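Local coordinates for uncharacterized protein (Staphylococcus aureus subsp. aureus Mu50, PDB 4QPV) that is of unknown function but belongs to the DUF1672 family and has a fold built from a kinked-helix-beta-beta-beta repeat, at residues 57-69 with 184-196. Numbering follows the deposited sequence.
Sequences QFFMDNFGLKVKA and LDEYKRYFQPLIK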
loop_
_atom_site.group_PDB
_atom_site.type_symbol
_atom_site.label_atom_id
_atom_site.label_comp_id
_atom_site.label_asym_id
_atom_site.label_seq_id
_atom_site.Cartn_x
_atom_site.Cartn_y
_atom_site.Cartn_z
ATOM N N GLN A 57 -10.942 12.498 9.315
ATOM C CA GLN A 57 -11.989 13.352 8.749
ATOM C C GLN A 57 -11.757 13.562 7.250
ATOM O O GLN A 57 -12.724 13.550 6.488
ATOM C CB GLN A 57 -12.036 14.717 9.467
ATOM C CG GLN A 57 -13.145 15.660 8.956
ATOM C CD GLN A 57 -13.034 17.041 9.553
ATOM O OE1 GLN A 57 -12.099 17.347 10.299
ATOM N NE2 GLN A 57 -14.014 17.901 9.286
ATOM N N PHE A 58 -10.488 13.821 6.844
ATOM C CA PHE A 58 -10.155 14.047 5.434
ATOM C C PHE A 58 -10.645 12.879 4.545
ATOM O O PHE A 58 -11.253 13.113 3.495
ATOM C CB PHE A 58 -8.640 14.240 5.248
ATOM C CG PHE A 58 -8.237 14.552 3.821
ATOM C CD1 PHE A 58 -7.979 13.528 2.913
ATOM C CD2 PHE A 58 -8.068 15.868 3.399
ATOM C CE1 PHE A 58 -7.615 13.818 1.587
ATOM C CE2 PHE A 58 -7.703 16.159 2.081
ATOM C CZ PHE A 58 -7.477 15.133 1.181
ATOM N N PHE A 59 -10.371 11.649 4.957
ATOM C CA PHE A 59 -10.742 10.461 4.178
ATOM C C PHE A 59 -12.244 10.257 4.159
ATOM O O PHE A 59 -12.766 9.786 3.145
ATOM C CB PHE A 59 -10.013 9.216 4.690
ATOM C CG PHE A 59 -8.605 9.145 4.154
ATOM C CD1 PHE A 59 -7.571 9.836 4.780
ATOM C CD2 PHE A 59 -8.325 8.452 2.975
ATOM C CE1 PHE A 59 -6.271 9.816 4.248
ATOM C CE2 PHE A 59 -7.038 8.460 2.429
ATOM C CZ PHE A 59 -6.022 9.141 3.068
HETATM N N MSE A 60 -12.956 10.652 5.242
HETATM C CA MSE A 60 -14.414 10.540 5.252
HETATM C C MSE A 60 -15.007 11.602 4.308
HETATM O O MSE A 60 -15.823 11.260 3.461
HETATM C CB MSE A 60 -15.000 10.653 6.677
HETATM C CG MSE A 60 -16.540 10.485 6.725
HETATM SE SE MSE A 60 -17.208 8.785 5.966
HETATM C CE MSE A 60 -16.716 7.614 7.429
ATOM N N ASP A 61 -14.578 12.883 4.443
ATOM C CA ASP A 61 -15.070 13.985 3.610
ATOM C C ASP A 61 -14.841 13.757 2.105
ATOM O O ASP A 61 -15.744 14.004 1.301
ATOM C CB ASP A 61 -14.393 15.303 4.014
ATOM C CG ASP A 61 -14.828 15.859 5.362
ATOM O OD1 ASP A 61 -15.881 15.410 5.885
ATOM O OD2 ASP A 61 -14.113 16.719 5.902
ATOM N N ASN A 62 -13.655 13.289 1.733
ATOM C CA ASN A 62 -13.292 13.161 0.323
ATOM C C ASN A 62 -13.574 11.806 -0.310
ATOM O O ASN A 62 -13.894 11.779 -1.496
ATOM C CB ASN A 62 -11.809 13.535 0.113
ATOM C CG ASN A 62 -11.590 15.011 0.372
ATOM O OD1 ASN A 62 -12.127 15.869 -0.337
ATOM N ND2 ASN A 62 -10.954 15.345 1.490
ATOM N N PHE A 63 -13.468 10.706 0.431
ATOM C CA PHE A 63 -13.673 9.387 -0.165
ATOM C C PHE A 63 -14.893 8.630 0.375
ATOM O O PHE A 63 -15.272 7.602 -0.205
ATOM C CB PHE A 63 -12.402 8.528 -0.009
ATOM C CG PHE A 63 -11.188 9.212 -0.597
ATOM C CD1 PHE A 63 -11.019 9.305 -1.976
ATOM C CD2 PHE A 63 -10.248 9.827 0.225
ATOM C CE1 PHE A 63 -9.910 9.961 -2.520
ATOM C CE2 PHE A 63 -9.149 10.503 -0.323
ATOM C CZ PHE A 63 -8.996 10.574 -1.691
ATOM N N GLY A 64 -15.517 9.142 1.440
ATOM C CA GLY A 64 -16.689 8.504 2.038
ATOM C C GLY A 64 -16.321 7.205 2.730
ATOM O O GLY A 64 -17.144 6.292 2.837
ATOM N N LEU A 65 -15.058 7.107 3.178
ATOM C CA LEU A 65 -14.542 5.915 3.842
ATOM C C LEU A 65 -14.094 6.179 5.269
ATOM O O LEU A 65 -13.523 7.236 5.570
ATOM C CB LEU A 65 -13.361 5.344 3.052
ATOM C CG LEU A 65 -13.730 4.734 1.686
ATOM C CD1 LEU A 65 -12.493 4.610 0.802
ATOM C CD2 LEU A 65 -14.434 3.375 1.851
ATOM N N LYS A 66 -14.324 5.191 6.136
ATOM C CA LYS A 66 -13.904 5.215 7.531
ATOM C C LYS A 66 -12.483 4.642 7.618
ATOM O O LYS A 66 -12.246 3.493 7.242
ATOM C CB LYS A 66 -14.896 4.415 8.405
ATOM C CG LYS A 66 -14.732 4.655 9.909
ATOM C CD LYS A 66 -15.399 3.570 10.774
ATOM C CE LYS A 66 -16.911 3.648 10.809
ATOM N NZ LYS A 66 -17.515 2.478 11.504
ATOM N N VAL A 67 -11.525 5.463 8.064
ATOM C CA VAL A 67 -10.124 5.026 8.181
ATOM C C VAL A 67 -9.686 5.238 9.628
ATOM O O VAL A 67 -10.360 5.953 10.384
ATOM C CB VAL A 67 -9.152 5.736 7.162
ATOM C CG1 VAL A 67 -9.688 5.641 5.742
ATOM C CG2 VAL A 67 -8.913 7.215 7.538
ATOM N N LYS A 68 -8.560 4.638 9.991
ATOM C CA LYS A 68 -7.951 4.773 11.313
ATOM C C LYS A 68 -6.478 5.215 11.157
ATOM O O LYS A 68 -5.718 4.558 10.450
ATOM C CB LYS A 68 -8.049 3.432 12.081
ATOM C CG LYS A 68 -7.552 3.491 13.523
ATOM C CD LYS A 68 -8.629 4.006 14.478
ATOM C CE LYS A 68 -8.156 4.075 15.910
ATOM N NZ LYS A 68 -9.053 4.934 16.733
ATOM N N ALA A 69 -6.077 6.304 11.849
ATOM C CA ALA A 69 -4.679 6.749 11.813
ATOM C C ALA A 69 -3.756 5.669 12.407
ATOM O O ALA A 69 -4.081 5.062 13.428
ATOM C CB ALA A 69 -4.516 8.052 12.598
ATOM N N LEU A 184 -10.616 13.298 -8.217
ATOM C CA LEU A 184 -11.595 13.150 -7.159
ATOM C C LEU A 184 -13.024 13.227 -7.750
ATOM O O LEU A 184 -13.901 12.501 -7.279
ATOM C CB LEU A 184 -11.371 14.205 -6.063
ATOM C CG LEU A 184 -12.171 14.019 -4.772
ATOM C CD1 LEU A 184 -11.866 12.678 -4.116
ATOM C CD2 LEU A 184 -11.909 15.158 -3.807
ATOM N N ASP A 185 -13.243 14.048 -8.815
ATOM C CA ASP A 185 -14.557 14.116 -9.468
ATOM C C ASP A 185 -14.900 12.758 -10.062
ATOM O O ASP A 185 -16.019 12.281 -9.876
ATOM C CB ASP A 185 -14.609 15.212 -10.552
ATOM C CG ASP A 185 -14.779 16.624 -10.017
ATOM O OD1 ASP A 185 -15.115 16.773 -8.820
ATOM O OD2 ASP A 185 -14.596 17.581 -10.801
ATOM N N GLU A 186 -13.914 12.111 -10.722
ATOM C CA GLU A 186 -14.081 10.784 -11.312
ATOM C C GLU A 186 -14.336 9.748 -10.211
ATOM O O GLU A 186 -15.209 8.892 -10.390
ATOM C CB GLU A 186 -12.867 10.399 -12.166
ATOM C CG GLU A 186 -12.882 11.062 -13.533
ATOM C CD GLU A 186 -11.588 11.061 -14.328
ATOM O OE1 GLU A 186 -10.498 10.908 -13.729
ATOM O OE2 GLU A 186 -11.667 11.279 -15.557
ATOM N N TYR A 187 -13.645 9.876 -9.049
ATOM C CA TYR A 187 -13.866 8.997 -7.899
ATOM C C TYR A 187 -15.312 9.134 -7.402
ATOM O O TYR A 187 -15.988 8.127 -7.182
ATOM C CB TYR A 187 -12.876 9.298 -6.748
ATOM C CG TYR A 187 -13.172 8.485 -5.503
ATOM C CD1 TYR A 187 -12.664 7.194 -5.352
ATOM C CD2 TYR A 187 -14.010 8.979 -4.503
ATOM C CE1 TYR A 187 -12.969 6.421 -4.235
ATOM C CE2 TYR A 187 -14.337 8.207 -3.389
ATOM C CZ TYR A 187 -13.798 6.935 -3.251
ATOM O OH TYR A 187 -14.092 6.163 -2.155
ATOM N N LYS A 188 -15.775 10.381 -7.212
ATOM C CA LYS A 188 -17.130 10.661 -6.730
ATOM C C LYS A 188 -18.198 10.104 -7.673
ATOM O O LYS A 188 -19.162 9.505 -7.212
ATOM C CB LYS A 188 -17.340 12.178 -6.525
ATOM C CG LYS A 188 -16.515 12.776 -5.385
ATOM C CD LYS A 188 -17.145 12.540 -4.021
ATOM C CE LYS A 188 -16.398 13.240 -2.916
ATOM N NZ LYS A 188 -16.665 12.614 -1.597
ATOM N N ARG A 189 -17.997 10.251 -8.982
ATOM C CA ARG A 189 -18.952 9.810 -9.996
ATOM C C ARG A 189 -18.965 8.283 -10.209
ATOM O O ARG A 189 -20.043 7.703 -10.329
ATOM C CB ARG A 189 -18.649 10.517 -11.329
ATOM C CG ARG A 189 -19.601 10.168 -12.469
ATOM C CD ARG A 189 -19.222 10.880 -13.745
ATOM N NE ARG A 189 -20.045 10.431 -14.868
ATOM C CZ ARG A 189 -19.858 10.810 -16.127
ATOM N NH1 ARG A 189 -18.870 11.640 -16.440
ATOM N NH2 ARG A 189 -20.649 10.350 -17.088
ATOM N N TYR A 190 -17.794 7.646 -10.292
ATOM C CA TYR A 190 -17.742 6.232 -10.649
ATOM C C TYR A 190 -17.478 5.245 -9.509
ATOM O O TYR A 190 -17.871 4.079 -9.636
ATOM C CB TYR A 190 -16.661 6.022 -11.718
ATOM C CG TYR A 190 -16.943 6.716 -13.036
ATOM C CD1 TYR A 190 -17.842 6.176 -13.953
ATOM C CD2 TYR A 190 -16.273 7.883 -13.388
ATOM C CE1 TYR A 190 -18.105 6.812 -15.166
ATOM C CE2 TYR A 190 -16.518 8.520 -14.606
ATOM C CZ TYR A 190 -17.433 7.977 -15.494
ATOM O OH TYR A 190 -17.666 8.595 -16.700
ATOM N N PHE A 191 -16.790 5.663 -8.429
ATOM C CA PHE A 191 -16.401 4.673 -7.426
ATOM C C PHE A 191 -17.050 4.826 -6.041
ATOM O O PHE A 191 -17.440 3.814 -5.465
ATOM C CB PHE A 191 -14.877 4.661 -7.301
ATOM C CG PHE A 191 -14.198 4.279 -8.597
ATOM C CD1 PHE A 191 -14.072 2.942 -8.972
ATOM C CD2 PHE A 191 -13.662 5.253 -9.435
ATOM C CE1 PHE A 191 -13.441 2.587 -10.173
ATOM C CE2 PHE A 191 -13.024 4.895 -10.632
ATOM C CZ PHE A 191 -12.923 3.564 -10.996
ATOM N N GLN A 192 -17.168 6.043 -5.497
ATOM C CA GLN A 192 -17.798 6.203 -4.178
ATOM C C GLN A 192 -19.208 5.536 -4.114
ATOM O O GLN A 192 -19.460 4.841 -3.118
ATOM C CB GLN A 192 -17.890 7.678 -3.759
ATOM C CG GLN A 192 -18.167 7.834 -2.266
ATOM C CD GLN A 192 -17.930 9.225 -1.742
ATOM O OE1 GLN A 192 -16.944 9.889 -2.083
ATOM N NE2 GLN A 192 -18.777 9.659 -0.814
ATOM N N PRO A 193 -20.105 5.642 -5.152
ATOM C CA PRO A 193 -21.421 4.980 -5.042
ATOM C C PRO A 193 -21.362 3.450 -4.924
ATOM O O PRO A 193 -22.371 2.848 -4.568
ATOM C CB PRO A 193 -22.141 5.385 -6.339
ATOM C CG PRO A 193 -21.452 6.611 -6.801
ATOM C CD PRO A 193 -20.017 6.413 -6.412
ATOM N N LEU A 194 -20.204 2.822 -5.204
ATOM C CA LEU A 194 -20.081 1.366 -5.150
ATOM C C LEU A 194 -19.817 0.816 -3.745
ATOM O O LEU A 194 -20.039 -0.379 -3.532
ATOM C CB LEU A 194 -18.957 0.867 -6.088
ATOM C CG LEU A 194 -19.050 1.213 -7.571
ATOM C CD1 LEU A 194 -17.852 0.651 -8.328
ATOM C CD2 LEU A 194 -20.363 0.726 -8.187
ATOM N N ILE A 195 -19.325 1.650 -2.809
ATOM C CA ILE A 195 -18.921 1.208 -1.456
ATOM C C ILE A 195 -20.009 0.364 -0.734
ATOM O O ILE A 195 -19.718 -0.735 -0.266
ATOM C CB ILE A 195 -18.475 2.401 -0.555
ATOM C CG1 ILE A 195 -17.274 3.181 -1.178
ATOM C CG2 ILE A 195 -18.150 1.923 0.872
ATOM C CD1 ILE A 195 -16.969 4.618 -0.510
ATOM N N LYS A 196 -21.238 0.884 -0.644
ATOM C CA LYS A 196 -22.325 0.250 0.102
ATOM C C LYS A 196 -23.018 -0.900 -0.642
ATOM O O LYS A 196 -23.883 -1.546 -0.052
ATOM C CB LYS A 196 -23.363 1.304 0.525
ATOM C CG LYS A 196 -22.882 2.199 1.675
ATOM C CD LYS A 196 -23.895 3.300 1.978
ATOM C CE LYS A 196 -23.417 4.267 3.033
ATOM N NZ LYS A 196 -24.392 5.370 3.248
HETATM O O HOH W 1 -18.154 11.853 1.353
#
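Leu184 opens the contact by laying its two methyl groups against the last turn of helix 48-63. The contact lies at the C-terminal end of this helix, where Gly64, with positive phi, is the first residue to leave it before strand 67-75, in a protein whose fold is a kinked-helix-beta-beta-beta repeat. Side chains of helix 184-190 and the turn after it grip the carbonyls left at this end. Leu184 CD1 packs on Phe63 CE1 at 3.7 Å, while CD2 lies beside OD1 of Asn62. That OD1 accepts from the backbone N of Ser111, and ND2 of Asn62 bonds back to Phe58 O.

Tyr187 comes next. Its first torsion (chi1 175°) swings CG away from its own N and carries the ring toward Phe63. The rings form an edge-to-face pair, with centroids 5.2 Å apart and planes at 83°. Phe63 CD1 sits over the centre of the tyrosine face. Phe63 O accepts a hydrogen bond from Tyr187 OH at 2.7 Å, in the carbonyl plane and on a lone pair. Phe63 also touches Leu121 of helix 116-133.

Lys188 bends at its second torsion (chi2 -81°) to bring NZ over the helix end. Lys188 NZ bonds to Asn62 O at 2.9 Å from above the carbonyl plane, not along a lone pair. A weak bond also reaches Asp61 O. The partial negative charge at this helix end would probably favour the ammonium.

Gln192 holds the lysine from its own segment: Gln192 OE1 takes Lys188 NZ on a lone pair at 2.8 Å. Its NE2 donates to a water that in turn donates to Met60 O.

Ile195 completes the contact beside Leu65. Ile195 touches Ile90 and Leu65 touches Phe92, both of strand 90-98. Ile195 CD1 meets Leu65 CD2 at 3.7 Å and lies 3.4 Å from Phe63 O.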